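Local coordinates for protein diacylglycerol kinase (Bacillus anthracis, PDB 3S40) that probably transfers the terminal phosphate of ATP to diacylglycerol, producing phosphatidic acid, at residues I67-G72 with L92-G97; N203-G208 with N216-D221; D225-K230 with I254-A259. One frame throughout, in Å; residues are numbered along the deposited sequence.

Overall arrangement
From the N terminus the three contacts follow one another along the chain; none nests in or crosses another. Interaction 1 closes a beta-alpha-beta unit of the diacylglycerol kinase catalytic domain, bringing strand 91-96 back beside strand 66-71 after helix 73-83. Interaction 2 folds a loop onto the residues that follow strand 198-202, in the beta-rich C-terminal part. Interaction 3 then pairs 225-230 with 254-259 across a connection that contains helix 234-240. The centres of interactions 1 and 3 are about 30 Å apart, on opposite sides of the chain's centre. Interactions 2 and 3 touch through a salt bridge between D221 OD1 and K258 NZ, 2.7 Å long.

Interaction 1: I67-G72 with L92-G97; sequences IIVFGG and LAIIPG
I95 packs between I68 and F70 across two neighbouring parallel strands, 66-71 and 91-96. Starting at its CB, the I95 side chain lies 3.9 Å from F70 CD1, and its CG2 branch comes closer to the same ring carbon. The other branch heads back along the strand: CG1 reaches I68 CG2, and CD1 at the tip ends 3.8 Å from that methyl. With CG1 placed opposite the carbonyl carbon (chi1 -59°), one branch serves each neighbour. Helix 113-120 covers this face through I113 and I120.

The strands belong to a right-handed beta-alpha-beta crossover of the parallel sheet, with helix 73-83 on the other face over V69, L92 and I94. There L92 CD1 folds over the backbone to 3.3 Å from I67 O. Backbone hydrogen bonds run from A93 N to I67 O, from V69 N to A93 O, and from I95 N to V69 O (2.8 Å, 171°).

At the C-terminal ends, G71 and G72 open the GGDGT sequence characteristic of the diacylglycerol kinase catalytic domain, G72 being the N-cap of helix 73-83. F70 CE1 lies 3.7 Å from G97 CA, and G97 N makes a weak hydrogen bond to G71 O.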
loop_
_atom_site.group_PDB
_atom_site.type_symbol
_atom_site.label_atom_id
_atom_site.label_comp_id
_atom_site.label_asym_id
_atom_site.label_seq_id
_atom_site.Cartn_x
_atom_site.Cartn_y
_atom_site.Cartn_z
ATOM N N ILE A 67 13.814 -4.361 7.982
ATOM C CA ILE A 67 12.741 -5.269 8.387
ATOM C C ILE A 67 12.107 -5.894 7.146
ATOM O O ILE A 67 11.642 -5.191 6.251
ATOM C CB ILE A 67 11.652 -4.568 9.235
ATOM C CG1 ILE A 67 12.240 -4.109 10.583
ATOM C CG2 ILE A 67 10.462 -5.501 9.471
ATOM C CD1 ILE A 67 11.215 -3.630 11.593
ATOM N N ILE A 68 12.127 -7.220 7.073
ATOM C CA ILE A 68 11.528 -7.936 5.954
ATOM C C ILE A 68 10.243 -8.565 6.433
ATOM O O ILE A 68 10.209 -9.160 7.509
ATOM C CB ILE A 68 12.458 -9.044 5.443
ATOM C CG1 ILE A 68 13.842 -8.458 5.155
ATOM C CG2 ILE A 68 11.843 -9.756 4.220
ATOM C CD1 ILE A 68 14.874 -9.503 4.766
ATOM N N VAL A 69 9.170 -8.420 5.669
ATOM C CA VAL A 69 7.918 -9.088 6.050
ATOM C C VAL A 69 7.508 -10.132 5.016
ATOM O O VAL A 69 7.355 -9.816 3.845
ATOM C CB VAL A 69 6.792 -8.059 6.298
ATOM C CG1 VAL A 69 6.672 -7.111 5.122
ATOM C CG2 VAL A 69 5.476 -8.762 6.603
ATOM N N PHE A 70 7.383 -11.391 5.444
ATOM C CA PHE A 70 6.813 -12.430 4.600
ATOM C C PHE A 70 5.350 -12.603 4.944
ATOM O O PHE A 70 5.019 -13.117 6.005
ATOM C CB PHE A 70 7.531 -13.765 4.781
ATOM C CG PHE A 70 6.890 -14.905 4.006
ATOM C CD1 PHE A 70 6.512 -14.739 2.685
ATOM C CD2 PHE A 70 6.696 -16.149 4.596
ATOM C CE1 PHE A 70 5.926 -15.787 1.957
ATOM C CE2 PHE A 70 6.119 -17.205 3.876
ATOM C CZ PHE A 70 5.729 -17.024 2.562
ATOM N N GLY A 71 4.466 -12.167 4.054
ATOM C CA GLY A 71 3.042 -12.299 4.311
ATOM C C GLY A 71 2.163 -11.514 3.358
ATOM O O GLY A 71 2.656 -10.790 2.489
ATOM N N GLY A 72 0.852 -11.648 3.532
ATOM C CA GLY A 72 -0.099 -10.923 2.704
ATOM C C GLY A 72 -0.284 -9.453 3.050
ATOM O O GLY A 72 0.464 -8.866 3.847
ATOM N N LEU A 92 12.206 -1.099 4.844
ATOM C CA LEU A 92 11.234 -2.192 4.840
ATOM C C LEU A 92 11.281 -2.950 3.503
ATOM O O LEU A 92 11.553 -2.359 2.449
ATOM C CB LEU A 92 9.830 -1.629 5.120
ATOM C CG LEU A 92 8.634 -2.558 5.329
ATOM C CD1 LEU A 92 8.814 -3.432 6.571
ATOM C CD2 LEU A 92 7.347 -1.737 5.434
ATOM N N ALA A 93 11.036 -4.257 3.554
ATOM C CA ALA A 93 10.979 -5.098 2.360
ATOM C C ALA A 93 9.830 -6.082 2.506
ATOM O O ALA A 93 9.437 -6.421 3.622
ATOM C CB ALA A 93 12.290 -5.823 2.134
ATOM N N ILE A 94 9.275 -6.514 1.380
ATOM C CA ILE A 94 8.111 -7.400 1.386
ATOM C C ILE A 94 8.420 -8.636 0.580
ATOM O O ILE A 94 8.929 -8.539 -0.523
ATOM C CB ILE A 94 6.879 -6.713 0.719
ATOM C CG1 ILE A 94 6.511 -5.424 1.463
ATOM C CG2 ILE A 94 5.686 -7.675 0.649
ATOM C CD1 ILE A 94 5.460 -4.603 0.731
ATOM N N ILE A 95 8.130 -9.800 1.141
ATOM C CA ILE A 95 8.076 -11.004 0.347
ATOM C C ILE A 95 6.621 -11.358 0.321
ATOM O O ILE A 95 6.018 -11.573 1.360
ATOM C CB ILE A 95 8.886 -12.144 0.940
ATOM C CG1 ILE A 95 10.345 -11.719 1.081
ATOM C CG2 ILE A 95 8.773 -13.377 0.031
ATOM C CD1 ILE A 95 11.169 -12.670 1.938
ATOM N N PRO A 96 6.042 -11.394 -0.881
ATOM C CA PRO A 96 4.593 -11.514 -1.075
ATOM C C PRO A 96 4.088 -12.884 -0.621
ATOM O O PRO A 96 4.514 -13.879 -1.159
ATOM C CB PRO A 96 4.422 -11.329 -2.588
ATOM C CG PRO A 96 5.730 -11.759 -3.167
ATOM C CD PRO A 96 6.789 -11.400 -2.143
ATOM N N GLY A 97 3.198 -12.922 0.363
ATOM C CA GLY A 97 2.721 -14.187 0.887
ATOM C C GLY A 97 1.212 -14.273 0.933
ATOM O O GLY A 97 0.656 -15.152 1.591
#

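Interaction 2: N203-G208 with N216-D221; sequences NGEYLG and NVKCDD
This is a mainly buried contact between two largely irregular segments, in which the E205 carboxylate and the V217 methyls meet backbone groups just beyond the end of strand 198-202. E205 OE1 accepts a nearly straight hydrogen bond from C219 N (2.8 Å, 165°) on its anti lone pair, the one turned away from OE2. CG of E205 stands opposite the carbonyl carbon (chi1 -52°), and the extended chain beyond it passes V217 O, with CG 3.5 Å from that oxygen, to deliver OE1 to the amide. V217 also turns both methyls to G204 O, CG2 at 3.5 Å and CG1 at 3.6 Å.

Residues 206-207 continue into a small hairpin with 210-211, within the YegS-type C-terminal region. Both segments also meet helix 102-106 of the catalytic domain: T106 OG1 is hydrogen-bonded to E205 N, and the C219 side chain touches T106, consistent with a position between the two parts of the protein.

Water lies between the segments twice. One molecule is 2.8 Å from both N203 OD1 and K218 O, with more acceptors in reach than it has protons to give; N203 ND2 is held by L139 O and D129 O, which fixes the amide's rotation. The second donates to E205 OE1 and to D220 OD1 (2.7 Å), mediating between two carboxylates, with OE1 of E205 4.5 Å from OD1 of D220. D220 OD2 has a salt bridge to K126, which probably eases their repulsion.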
loop_
_atom_site.group_PDB
_atom_site.type_symbol
_atom_site.label_atom_id
_atom_site.label_comp_id
_atom_site.label_asym_id
_atom_site.label_seq_id
_atom_site.Cartn_x
_atom_site.Cartn_y
_atom_site.Cartn_z
ATOM N N ASN A 203 -2.517 5.959 -3.512
ATOM C CA ASN A 203 -1.089 6.141 -3.346
ATOM C C ASN A 203 -0.343 4.998 -3.996
ATOM O O ASN A 203 0.681 5.202 -4.624
ATOM C CB ASN A 203 -0.708 6.197 -1.867
ATOM C CG ASN A 203 0.752 6.578 -1.664
ATOM O OD1 ASN A 203 1.233 7.565 -2.219
ATOM N ND2 ASN A 203 1.467 5.780 -0.884
ATOM N N GLY A 204 -0.865 3.789 -3.826
ATOM C CA GLY A 204 -0.277 2.603 -4.415
ATOM C C GLY A 204 -0.682 2.401 -5.864
ATOM O O GLY A 204 -1.710 2.900 -6.320
ATOM N N GLU A 205 0.128 1.639 -6.586
ATOM C CA GLU A 205 -0.002 1.535 -8.033
ATOM C C GLU A 205 -0.747 0.262 -8.434
ATOM O O GLU A 205 -0.973 0.014 -9.606
ATOM C CB GLU A 205 1.397 1.676 -8.669
ATOM C CG GLU A 205 2.108 2.953 -8.135
ATOM C CD GLU A 205 3.551 3.149 -8.626
ATOM O OE1 GLU A 205 4.317 3.906 -7.977
ATOM O OE2 GLU A 205 3.923 2.554 -9.652
ATOM N N TYR A 206 -1.163 -0.519 -7.434
ATOM C CA TYR A 206 -1.893 -1.752 -7.670
ATOM C C TYR A 206 -3.040 -1.859 -6.688
ATOM O O TYR A 206 -2.932 -1.413 -5.554
ATOM C CB TYR A 206 -0.975 -2.973 -7.500
ATOM C CG TYR A 206 -0.110 -3.216 -8.695
ATOM C CD1 TYR A 206 -0.435 -4.202 -9.617
ATOM C CD2 TYR A 206 1.013 -2.434 -8.930
ATOM C CE1 TYR A 206 0.347 -4.422 -10.727
ATOM C CE2 TYR A 206 1.801 -2.656 -10.035
ATOM C CZ TYR A 206 1.464 -3.641 -10.936
ATOM O OH TYR A 206 2.259 -3.857 -12.048
ATOM N N LEU A 207 -4.128 -2.477 -7.122
ATOM C CA LEU A 207 -5.292 -2.671 -6.265
ATOM C C LEU A 207 -5.953 -3.976 -6.636
ATOM O O LEU A 207 -6.352 -4.160 -7.790
ATOM C CB LEU A 207 -6.291 -1.536 -6.482
ATOM C CG LEU A 207 -6.243 -0.359 -5.517
ATOM C CD1 LEU A 207 -6.358 0.967 -6.265
ATOM C CD2 LEU A 207 -7.355 -0.523 -4.485
ATOM N N GLY A 208 -6.078 -4.876 -5.664
ATOM C CA GLY A 208 -6.698 -6.169 -5.893
ATOM C C GLY A 208 -5.869 -7.057 -6.793
ATOM O O GLY A 208 -6.403 -7.787 -7.626
ATOM N N ASN A 216 -2.003 6.960 -13.811
ATOM C CA ASN A 216 -0.765 7.529 -13.296
ATOM C C ASN A 216 -0.654 7.752 -11.784
ATOM O O ASN A 216 0.060 8.643 -11.354
ATOM C CB ASN A 216 -0.394 8.827 -14.030
ATOM C CG ASN A 216 1.101 9.141 -13.930
ATOM O OD1 ASN A 216 1.941 8.237 -14.031
ATOM N ND2 ASN A 216 1.439 10.414 -13.706
ATOM N N VAL A 217 -1.331 6.961 -10.965
ATOM C CA VAL A 217 -1.056 7.049 -9.532
ATOM C C VAL A 217 0.369 6.504 -9.307
ATOM O O VAL A 217 0.776 5.566 -9.973
ATOM C CB VAL A 217 -2.096 6.266 -8.705
ATOM C CG1 VAL A 217 -2.250 4.853 -9.259
ATOM C CG2 VAL A 217 -1.723 6.258 -7.227
ATOM N N LYS A 218 1.135 7.125 -8.411
ATOM C CA LYS A 218 2.514 6.717 -8.127
ATOM C C LYS A 218 2.739 6.771 -6.628
ATOM O O LYS A 218 2.250 7.699 -5.969
ATOM C CB LYS A 218 3.521 7.672 -8.764
ATOM C CG LYS A 218 3.501 7.746 -10.275
ATOM C CD LYS A 218 4.161 6.532 -10.904
ATOM C CE LYS A 218 4.167 6.689 -12.422
ATOM N NZ LYS A 218 4.697 5.498 -13.151
ATOM N N CYS A 219 3.491 5.810 -6.081
ATOM C CA CYS A 219 3.687 5.792 -4.632
ATOM C C CYS A 219 4.726 6.821 -4.153
ATOM O O CYS A 219 4.865 7.050 -2.950
ATOM C CB CYS A 219 4.098 4.392 -4.149
ATOM S SG CYS A 219 5.754 3.881 -4.715
ATOM N N ASP A 220 5.465 7.421 -5.085
ATOM C CA ASP A 220 6.594 8.292 -4.728
ATOM C C ASP A 220 6.649 9.633 -5.492
ATOM O O ASP A 220 7.722 10.241 -5.597
ATOM C CB ASP A 220 7.915 7.548 -4.960
ATOM C CG ASP A 220 8.078 7.096 -6.404
ATOM O OD1 ASP A 220 7.139 7.325 -7.201
ATOM O OD2 ASP A 220 9.135 6.512 -6.747
ATOM N N ASP A 221 5.521 10.098 -6.028
ATOM C CA ASP A 221 5.539 11.378 -6.747
ATOM C C ASP A 221 5.168 12.601 -5.889
ATOM O O ASP A 221 5.023 13.704 -6.399
ATOM C CB ASP A 221 4.707 11.323 -8.024
ATOM C CG ASP A 221 3.203 11.244 -7.756
ATOM O OD1 ASP A 221 2.447 11.218 -8.757
ATOM O OD2 ASP A 221 2.784 11.197 -6.571
HETATM O O HOH W 1 2.715 9.364 -3.750
HETATM O O HOH W 2 6.904 5.176 -8.859
#

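Interaction 3: D225-K230 with I254-A259; sequences DIFVVK and IFHVKA
The imidazole of H256 meets its neighbours at the edge: D225 OD1 at NE2 and I226 O beside CD2, both near the ring plane. NE2 donates to D225 OD1 over 2.7 Å, only 4° out of the ring plane, although carboxylate and ring are turned 35° apart. F227 CD1 approaches the imidazole obliquely. The F227 ring in turn receives the I254 CG2 methyl, also obliquely, 3.4 Å from CE1. F255 has V228 CG2 at its edge, 4.2 Å from CD2, and its ring stacks with that of Y192.

The two strands that carry these rings run antiparallel, with H256 and F227 on one face and F255 on the other. I226 with V257 and V228 with F255 are hydrogen-bonded pairs, while D225-K258, F227-H256 and V229-I254 are non-hydrogen-bonded. Strand 254-259 is an edge strand, within this chain, of an antiparallel sheet in the NAD kinase-like beta sandwich. The face carrying I226, V228, F255 and V257 packs on strands 181-187 and 190-196, with I226 CD1 3.8 Å from V257 CG1. On the other face, F237 of helix 234-240 covers F227, V229 and I254.

D225 divides its carboxylate between two partners. OD1 offers its anti lone pair to H256, whereas OD2 uses its syn lone pair in a salt bridge to K258 NZ (2.8 Å). The lysine lies alongside D225 and bends at its last torsion (chi4 -69°), which turns NZ to the carboxylate; NZ also bridges to D221 OD1 and bonds N216 O.

H256 ND1 is hydrogen-bonded to D248 OD1, so the imidazole sits between two carboxylates, a setting that would probably stabilise its protonated form, while K258 would offset the charge gathered on D225 and D221.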
loop_
_atom_site.group_PDB
_atom_site.type_symbol
_atom_site.label_atom_id
_atom_site.label_comp_id
_atom_site.label_asym_id
_atom_site.label_seq_id
_atom_site.Cartn_x
_atom_site.Cartn_y
_atom_site.Cartn_z
ATOM N N ASP A 225 -3.691 10.888 -5.383
ATOM C CA ASP A 225 -4.628 10.923 -6.502
ATOM C C ASP A 225 -6.072 10.813 -6.029
ATOM O O ASP A 225 -6.493 9.791 -5.476
ATOM C CB ASP A 225 -4.324 9.810 -7.508
ATOM C CG ASP A 225 -3.108 10.119 -8.353
ATOM O OD1 ASP A 225 -3.255 10.323 -9.583
ATOM O OD2 ASP A 225 -2.002 10.183 -7.779
ATOM N N ILE A 226 -6.819 11.885 -6.241
ATOM C CA ILE A 226 -8.246 11.879 -5.980
ATOM C C ILE A 226 -8.938 11.333 -7.213
ATOM O O ILE A 226 -8.657 11.752 -8.335
ATOM C CB ILE A 226 -8.775 13.295 -5.728
ATOM C CG1 ILE A 226 -8.043 13.940 -4.547
ATOM C CG2 ILE A 226 -10.281 13.265 -5.516
ATOM C CD1 ILE A 226 -8.470 15.372 -4.271
ATOM N N PHE A 227 -9.853 10.401 -7.001
ATOM C CA PHE A 227 -10.556 9.776 -8.106
ATOM C C PHE A 227 -12.021 9.622 -7.714
ATOM O O PHE A 227 -12.361 8.943 -6.729
ATOM C CB PHE A 227 -9.923 8.412 -8.420
ATOM C CG PHE A 227 -10.457 7.756 -9.671
ATOM C CD1 PHE A 227 -9.933 8.069 -10.909
ATOM C CD2 PHE A 227 -11.486 6.829 -9.597
ATOM C CE1 PHE A 227 -10.416 7.463 -12.061
ATOM C CE2 PHE A 227 -11.975 6.216 -10.743
ATOM C CZ PHE A 227 -11.438 6.532 -11.974
ATOM N N VAL A 228 -12.889 10.270 -8.478
ATOM C CA VAL A 228 -14.314 10.245 -8.195
ATOM C C VAL A 228 -15.096 9.665 -9.362
ATOM O O VAL A 228 -14.950 10.111 -10.497
ATOM C CB VAL A 228 -14.834 11.654 -7.929
ATOM C CG1 VAL A 228 -16.333 11.613 -7.663
ATOM C CG2 VAL A 228 -14.088 12.279 -6.759
ATOM N N VAL A 229 -15.923 8.662 -9.108
ATOM C CA VAL A 229 -16.806 8.221 -10.175
ATOM C C VAL A 229 -18.189 8.809 -9.947
ATOM O O VAL A 229 -18.822 8.550 -8.926
ATOM C CB VAL A 229 -16.889 6.714 -10.292
ATOM C CG1 VAL A 229 -17.737 6.342 -11.514
ATOM C CG2 VAL A 229 -15.491 6.122 -10.405
ATOM N N LYS A 230 -18.639 9.618 -10.898
ATOM C CA LYS A 230 -19.911 10.312 -10.762
ATOM C C LYS A 230 -21.065 9.340 -10.952
ATOM O O LYS A 230 -20.884 8.242 -11.479
ATOM C CB LYS A 230 -19.994 11.459 -11.769
ATOM C CG LYS A 230 -18.765 12.354 -11.751
ATOM C CD LYS A 230 -18.852 13.480 -12.770
ATOM C CE LYS A 230 -17.545 14.269 -12.818
ATOM N NZ LYS A 230 -17.575 15.401 -13.790
ATOM N N ILE A 254 -15.995 11.212 -14.770
ATOM C CA ILE A 254 -15.016 10.869 -13.748
ATOM C C ILE A 254 -14.107 12.054 -13.443
ATOM O O ILE A 254 -13.536 12.659 -14.349
ATOM C CB ILE A 254 -14.181 9.640 -14.167
ATOM C CG1 ILE A 254 -15.076 8.403 -14.241
ATOM C CG2 ILE A 254 -13.021 9.415 -13.202
ATOM C CD1 ILE A 254 -14.327 7.119 -14.500
ATOM N N PHE A 255 -13.995 12.397 -12.163
ATOM C CA PHE A 255 -13.100 13.463 -11.745
ATOM C C PHE A 255 -11.794 12.873 -11.196
ATOM O O PHE A 255 -11.811 12.015 -10.323
ATOM C CB PHE A 255 -13.767 14.338 -10.687
ATOM C CG PHE A 255 -12.892 15.456 -10.187
ATOM C CD1 PHE A 255 -12.553 16.513 -11.016
ATOM C CD2 PHE A 255 -12.425 15.457 -8.881
ATOM C CE1 PHE A 255 -11.752 17.553 -10.549
ATOM C CE2 PHE A 255 -11.622 16.492 -8.406
ATOM C CZ PHE A 255 -11.286 17.539 -9.241
ATOM N N HIS A 256 -10.665 13.340 -11.719
ATOM C CA HIS A 256 -9.369 12.867 -11.273
ATOM C C HIS A 256 -8.419 14.032 -11.181
ATOM O O HIS A 256 -8.193 14.743 -12.165
ATOM C CB HIS A 256 -8.806 11.833 -12.248
ATOM C CG HIS A 256 -7.429 11.361 -11.895
ATOM N ND1 HIS A 256 -6.557 10.844 -12.829
ATOM C CD2 HIS A 256 -6.780 11.308 -10.705
ATOM C CE1 HIS A 256 -5.429 10.502 -12.233
ATOM N NE2 HIS A 256 -5.536 10.781 -10.945
ATOM N N VAL A 257 -7.865 14.246 -9.996
ATOM C CA VAL A 257 -6.866 15.286 -9.833
ATOM C C VAL A 257 -5.803 14.811 -8.858
ATOM O O VAL A 257 -6.039 13.889 -8.069
ATOM C CB VAL A 257 -7.487 16.596 -9.308
ATOM C CG1 VAL A 257 -7.888 16.453 -7.845
ATOM C CG2 VAL A 257 -6.505 17.744 -9.465
ATOM N N LYS A 258 -4.630 15.430 -8.920
ATOM C CA LYS A 258 -3.578 15.151 -7.954
ATOM C C LYS A 258 -3.454 16.296 -6.978
ATOM O O LYS A 258 -3.466 17.445 -7.379
ATOM C CB LYS A 258 -2.249 14.903 -8.670
ATOM C CG LYS A 258 -2.110 13.472 -9.193
ATOM C CD LYS A 258 -1.054 13.379 -10.284
ATOM C CE LYS A 258 -0.799 11.939 -10.692
ATOM N NZ LYS A 258 -0.113 11.196 -9.592
ATOM N N ALA A 259 -3.344 15.991 -5.690
ATOM C CA ALA A 259 -3.224 17.051 -4.694
ATOM C C ALA A 259 -2.435 16.603 -3.469
ATOM O O ALA A 259 -2.319 15.411 -3.208
ATOM C CB ALA A 259 -4.599 17.555 -4.295
#